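Local structure of putative xanthine dehydrogenase YAGS fad-binding subunit (Escherichia coli, 5G5G) at residues 136-148 / 335-347. The protein is the molybdenum-binding subunit of a periplasmic aldehyde oxidase, carrying a pterin cytosine dinucleotide cofactor, and probably oxidises aldehydes to carboxylic acids. Numbering follows the deposited sequence.
Sequences RNKGAYSLADEKQ and GLRLATLDLPEGN
D342 and A140 hold each other through two hydrogen bonds: A140 N gives to the D342 carboxylate, and D342 N gives to A140 O. From D342 CB, which lies 3.6 Å from Y141 CE1, the side chain runs to CG, close to A140 N and G139 CA, and divides there. OD2 accepts from A140 N at 3.0 Å on its anti lone pair, in a nearly straight bond (164°); OD1 turns to K60 in a long, weak ion pair. With CG opposite the carbonyl carbon (chi1 -62°), the carboxylate reaches back to A140, whose O takes D342 N at 2.8 Å. Were the carboxylate cut back to the methyl of an alanine, A140 N would probably lose its acceptor and K60 its distant counter-charge. The Y141 side chain crosses that of D342 at about a right angle, with ring and carboxylate planes 73° apart, and sets its CE1 edge 3.4 Å from D342 O, in the ring plane. Farther along, L341 CD2 reaches E146 CG at 3.7 Å, the two side chains running alongside each other in contrary directions, while E146 CB meets A339 CB. S142 caps helix 143-147 through OG, which accepts from D145 N. The contact thus packs a short N-capped helix and the loop before it, which follow the a/b hammerhead strand 131-136, against the C-terminal end of strand 331-340 in the molybdopterin-binding domain.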
loop_
_atom_site.group_PDB
_atom_site.type_symbol
_atom_site.label_atom_id
_atom_site.label_comp_id
_atom_site.label_asym_id
_atom_site.label_seq_id
_atom_site.Cartn_x
_atom_site.Cartn_y
_atom_site.Cartn_z
ATOM N N ARG C 136 8.232 27.511 -15.776
ATOM C CA ARG C 136 6.986 26.760 -15.887
ATOM C C ARG C 136 6.290 27.043 -17.185
ATOM O O ARG C 136 6.381 28.165 -17.738
ATOM C CB ARG C 136 6.022 27.155 -14.793
ATOM C CG ARG C 136 6.440 26.837 -13.392
ATOM C CD ARG C 136 5.281 27.216 -12.472
ATOM N NE ARG C 136 5.622 26.891 -11.090
ATOM C CZ ARG C 136 5.445 25.708 -10.511
ATOM N NH1 ARG C 136 4.909 24.681 -11.174
ATOM N NH2 ARG C 136 5.800 25.570 -9.232
ATOM N N ASN C 137 5.605 26.037 -17.722
ATOM C CA ASN C 137 4.706 26.226 -18.854
ATOM C C ASN C 137 3.317 25.835 -18.379
ATOM O O ASN C 137 3.178 25.174 -17.348
ATOM C CB ASN C 137 5.136 25.396 -20.068
ATOM C CG ASN C 137 6.463 25.861 -20.666
ATOM O OD1 ASN C 137 7.095 26.821 -20.188
ATOM N ND2 ASN C 137 6.906 25.162 -21.698
ATOM N N LYS C 138 2.310 26.321 -19.105
ATOM C CA LYS C 138 0.908 26.011 -18.862
ATOM C C LYS C 138 0.621 24.536 -19.139
ATOM O O LYS C 138 1.033 23.967 -20.159
ATOM C CB LYS C 138 0.028 26.901 -19.746
ATOM C CG LYS C 138 -1.469 26.655 -19.619
ATOM C CD LYS C 138 -1.964 27.261 -18.299
ATOM C CE LYS C 138 -3.237 26.601 -17.761
ATOM N NZ LYS C 138 -4.412 27.467 -18.020
ATOM N N GLY C 139 -0.050 23.905 -18.191
ATOM C CA GLY C 139 -0.434 22.518 -18.336
ATOM C C GLY C 139 -1.920 22.290 -18.100
ATOM O O GLY C 139 -2.630 23.170 -17.671
ATOM N N ALA C 140 -2.355 21.078 -18.396
ATOM C CA ALA C 140 -3.742 20.626 -18.216
ATOM C C ALA C 140 -3.723 19.522 -17.228
ATOM O O ALA C 140 -3.075 18.483 -17.451
ATOM C CB ALA C 140 -4.343 20.129 -19.520
ATOM N N TYR C 141 -4.410 19.763 -16.101
ATOM C CA TYR C 141 -4.379 18.879 -14.986
ATOM C C TYR C 141 -5.693 18.355 -14.529
ATOM O O TYR C 141 -5.702 17.537 -13.653
ATOM C CB TYR C 141 -3.650 19.530 -13.815
ATOM C CG TYR C 141 -2.307 20.035 -14.223
ATOM C CD1 TYR C 141 -1.294 19.138 -14.569
ATOM C CD2 TYR C 141 -2.036 21.402 -14.266
ATOM C CE1 TYR C 141 -0.044 19.604 -14.954
ATOM C CE2 TYR C 141 -0.801 21.884 -14.640
ATOM C CZ TYR C 141 0.187 20.984 -14.981
ATOM O OH TYR C 141 1.399 21.504 -15.370
ATOM N N SER C 142 -6.804 18.813 -15.116
ATOM C CA SER C 142 -8.104 18.414 -14.709
ATOM C C SER C 142 -8.823 17.605 -15.787
ATOM O O SER C 142 -9.244 18.140 -16.787
ATOM C CB SER C 142 -8.973 19.648 -14.401
ATOM O OG SER C 142 -10.319 19.240 -14.236
ATOM N N LEU C 143 -9.036 16.325 -15.532
ATOM C CA LEU C 143 -9.753 15.477 -16.467
ATOM C C LEU C 143 -11.136 16.066 -16.716
ATOM O O LEU C 143 -11.611 16.101 -17.858
ATOM C CB LEU C 143 -9.924 14.051 -15.964
ATOM C CG LEU C 143 -10.762 13.069 -16.778
ATOM C CD1 LEU C 143 -10.140 12.910 -18.167
ATOM C CD2 LEU C 143 -10.904 11.723 -16.080
ATOM N N ALA C 144 -11.787 16.479 -15.642
ATOM C CA ALA C 144 -13.144 17.056 -15.786
ATOM C C ALA C 144 -13.179 18.255 -16.706
ATOM O O ALA C 144 -14.070 18.371 -17.565
ATOM C CB ALA C 144 -13.711 17.402 -14.423
ATOM N N ASP C 145 -12.216 19.157 -16.562
ATOM C CA ASP C 145 -12.181 20.329 -17.411
ATOM C C ASP C 145 -11.897 19.947 -18.863
ATOM O O ASP C 145 -12.398 20.599 -19.747
ATOM C CB ASP C 145 -11.146 21.344 -16.939
ATOM C CG ASP C 145 -11.481 21.962 -15.599
ATOM O OD1 ASP C 145 -12.616 21.832 -15.100
ATOM O OD2 ASP C 145 -10.585 22.616 -15.039
ATOM N N GLU C 146 -11.158 18.872 -19.103
ATOM C CA GLU C 146 -10.795 18.485 -20.457
ATOM C C GLU C 146 -11.878 17.717 -21.190
ATOM O O GLU C 146 -11.819 17.591 -22.406
ATOM C CB GLU C 146 -9.511 17.674 -20.443
ATOM C CG GLU C 146 -8.310 18.440 -19.919
ATOM C CD GLU C 146 -8.027 19.755 -20.638
ATOM O OE1 GLU C 146 -7.945 19.756 -21.907
ATOM O OE2 GLU C 146 -7.902 20.780 -19.911
ATOM N N LYS C 147 -12.859 17.197 -20.445
ATOM C CA LYS C 147 -13.834 16.289 -21.007
ATOM C C LYS C 147 -14.591 16.932 -22.133
ATOM O O LYS C 147 -14.680 16.346 -23.217
ATOM C CB LYS C 147 -14.815 15.804 -19.931
ATOM C CG LYS C 147 -15.859 14.824 -20.470
ATOM C CD LYS C 147 -17.174 14.971 -19.772
ATOM C CE LYS C 147 -18.143 13.896 -20.211
ATOM N NZ LYS C 147 -19.046 14.389 -21.252
ATOM N N GLN C 148 -15.082 18.155 -21.905
ATOM C CA GLN C 148 -15.995 18.795 -22.855
ATOM C C GLN C 148 -15.391 18.814 -24.247
ATOM O O GLN C 148 -16.095 18.536 -25.236
ATOM C CB GLN C 148 -16.345 20.219 -22.418
ATOM C CG GLN C 148 -17.579 20.813 -23.102
ATOM C CD GLN C 148 -17.742 22.298 -22.813
ATOM O OE1 GLN C 148 -16.920 22.908 -22.105
ATOM N NE2 GLN C 148 -18.788 22.889 -23.358
ATOM N N GLY C 335 -17.258 3.405 -26.335
ATOM C CA GLY C 335 -16.270 4.316 -26.836
ATOM C C GLY C 335 -15.354 4.856 -25.787
ATOM O O GLY C 335 -15.773 5.111 -24.654
ATOM N N LEU C 336 -14.090 5.042 -26.169
ATOM C CA LEU C 336 -13.102 5.701 -25.319
ATOM C C LEU C 336 -12.830 7.108 -25.794
ATOM O O LEU C 336 -12.848 7.397 -27.005
ATOM C CB LEU C 336 -11.765 4.916 -25.262
ATOM C CG LEU C 336 -11.813 3.520 -24.666
ATOM C CD1 LEU C 336 -10.435 2.860 -24.792
ATOM C CD2 LEU C 336 -12.308 3.572 -23.222
ATOM N N ARG C 337 -12.531 7.983 -24.836
ATOM C CA ARG C 337 -12.155 9.364 -25.118
ATOM C C ARG C 337 -10.889 9.659 -24.312
ATOM O O ARG C 337 -10.878 9.477 -23.088
ATOM C CB ARG C 337 -13.287 10.282 -24.744
ATOM C CG ARG C 337 -14.659 9.933 -25.419
ATOM C CD ARG C 337 -14.649 10.335 -26.817
ATOM N NE ARG C 337 -15.961 10.014 -27.441
ATOM C CZ ARG C 337 -16.289 8.858 -28.025
ATOM N NH1 ARG C 337 -15.398 7.890 -28.150
ATOM N NH2 ARG C 337 -17.499 8.737 -28.608
ATOM N N LEU C 338 -9.847 10.118 -25.003
ATOM C CA LEU C 338 -8.543 10.289 -24.378
ATOM C C LEU C 338 -8.142 11.767 -24.372
ATOM O O LEU C 338 -7.871 12.340 -25.436
ATOM C CB LEU C 338 -7.510 9.425 -25.137
ATOM C CG LEU C 338 -6.101 9.481 -24.538
ATOM C CD1 LEU C 338 -6.021 9.065 -23.093
ATOM C CD2 LEU C 338 -5.225 8.628 -25.431
ATOM N N ALA C 339 -8.112 12.375 -23.195
ATOM C CA ALA C 339 -7.623 13.752 -23.046
ATOM C C ALA C 339 -6.118 13.740 -22.895
ATOM O O ALA C 339 -5.523 12.725 -22.511
ATOM C CB ALA C 339 -8.242 14.413 -21.825
ATOM N N THR C 340 -5.536 14.916 -23.126
ATOM C CA THR C 340 -4.133 15.146 -22.800
ATOM C C THR C 340 -4.014 15.816 -21.436
ATOM O O THR C 340 -4.535 16.902 -21.237
ATOM C CB THR C 340 -3.473 15.969 -23.904
ATOM O OG1 THR C 340 -3.541 15.171 -25.081
ATOM C CG2 THR C 340 -1.999 16.234 -23.580
ATOM N N LEU C 341 -3.301 15.162 -20.522
ATOM C CA LEU C 341 -3.059 15.723 -19.192
ATOM C C LEU C 341 -1.575 15.651 -18.923
ATOM O O LEU C 341 -0.975 14.636 -19.232
ATOM C CB LEU C 341 -3.809 14.986 -18.075
ATOM C CG LEU C 341 -5.368 14.937 -18.101
ATOM C CD1 LEU C 341 -5.903 14.059 -16.985
ATOM C CD2 LEU C 341 -5.925 16.358 -17.999
ATOM N N ASP C 342 -1.050 16.688 -18.262
ATOM C CA ASP C 342 0.357 16.805 -17.937
ATOM C C ASP C 342 0.664 16.351 -16.528
ATOM O O ASP C 342 1.630 16.794 -15.924
ATOM C CB ASP C 342 0.788 18.267 -18.141
ATOM C CG ASP C 342 0.617 18.702 -19.572
ATOM O OD1 ASP C 342 1.352 18.124 -20.393
ATOM O OD2 ASP C 342 -0.298 19.542 -19.875
ATOM N N LEU C 343 -0.192 15.515 -15.960
ATOM C CA LEU C 343 0.112 14.788 -14.751
ATOM C C LEU C 343 1.144 13.698 -15.069
ATOM O O LEU C 343 1.485 13.476 -16.230
ATOM C CB LEU C 343 -1.157 14.155 -14.223
ATOM C CG LEU C 343 -2.208 15.099 -13.650
ATOM C CD1 LEU C 343 -3.522 14.372 -13.449
ATOM C CD2 LEU C 343 -1.750 15.717 -12.337
ATOM N N PRO C 344 1.657 13.009 -14.035
ATOM C CA PRO C 344 2.539 11.878 -14.297
ATOM C C PRO C 344 1.885 10.818 -15.218
ATOM O O PRO C 344 0.639 10.867 -15.435
ATOM C CB PRO C 344 2.819 11.345 -12.895
ATOM C CG PRO C 344 2.825 12.614 -12.051
ATOM C CD PRO C 344 1.601 13.328 -12.590
ATOM N N GLU C 345 2.708 9.944 -15.762
ATOM C CA GLU C 345 2.256 8.935 -16.729
ATOM C C GLU C 345 1.195 8.020 -16.115
ATOM O O GLU C 345 1.446 7.343 -15.125
ATOM C CB GLU C 345 3.416 8.039 -17.187
ATOM C CG GLU C 345 3.090 7.062 -18.311
ATOM C CD GLU C 345 4.288 6.219 -18.674
ATOM O OE1 GLU C 345 5.309 6.790 -19.141
ATOM O OE2 GLU C 345 4.200 4.989 -18.529
ATOM N N GLY C 346 0.052 7.936 -16.778
ATOM C CA GLY C 346 -0.951 6.954 -16.483
ATOM C C GLY C 346 -0.567 5.631 -17.118
ATOM O O GLY C 346 -0.066 5.577 -18.252
ATOM N N ASN C 347 -0.803 4.550 -16.400
ATOM C CA ASN C 347 -0.494 3.245 -16.966
ATOM C C ASN C 347 -1.158 2.153 -16.130
ATOM O O ASN C 347 -1.939 2.429 -15.210
ATOM C CB ASN C 347 1.041 3.038 -17.100
ATOM C CG ASN C 347 1.428 2.307 -18.385
ATOM O OD1 ASN C 347 0.809 1.278 -18.759
ATOM N ND2 ASN C 347 2.471 2.772 -19.014
#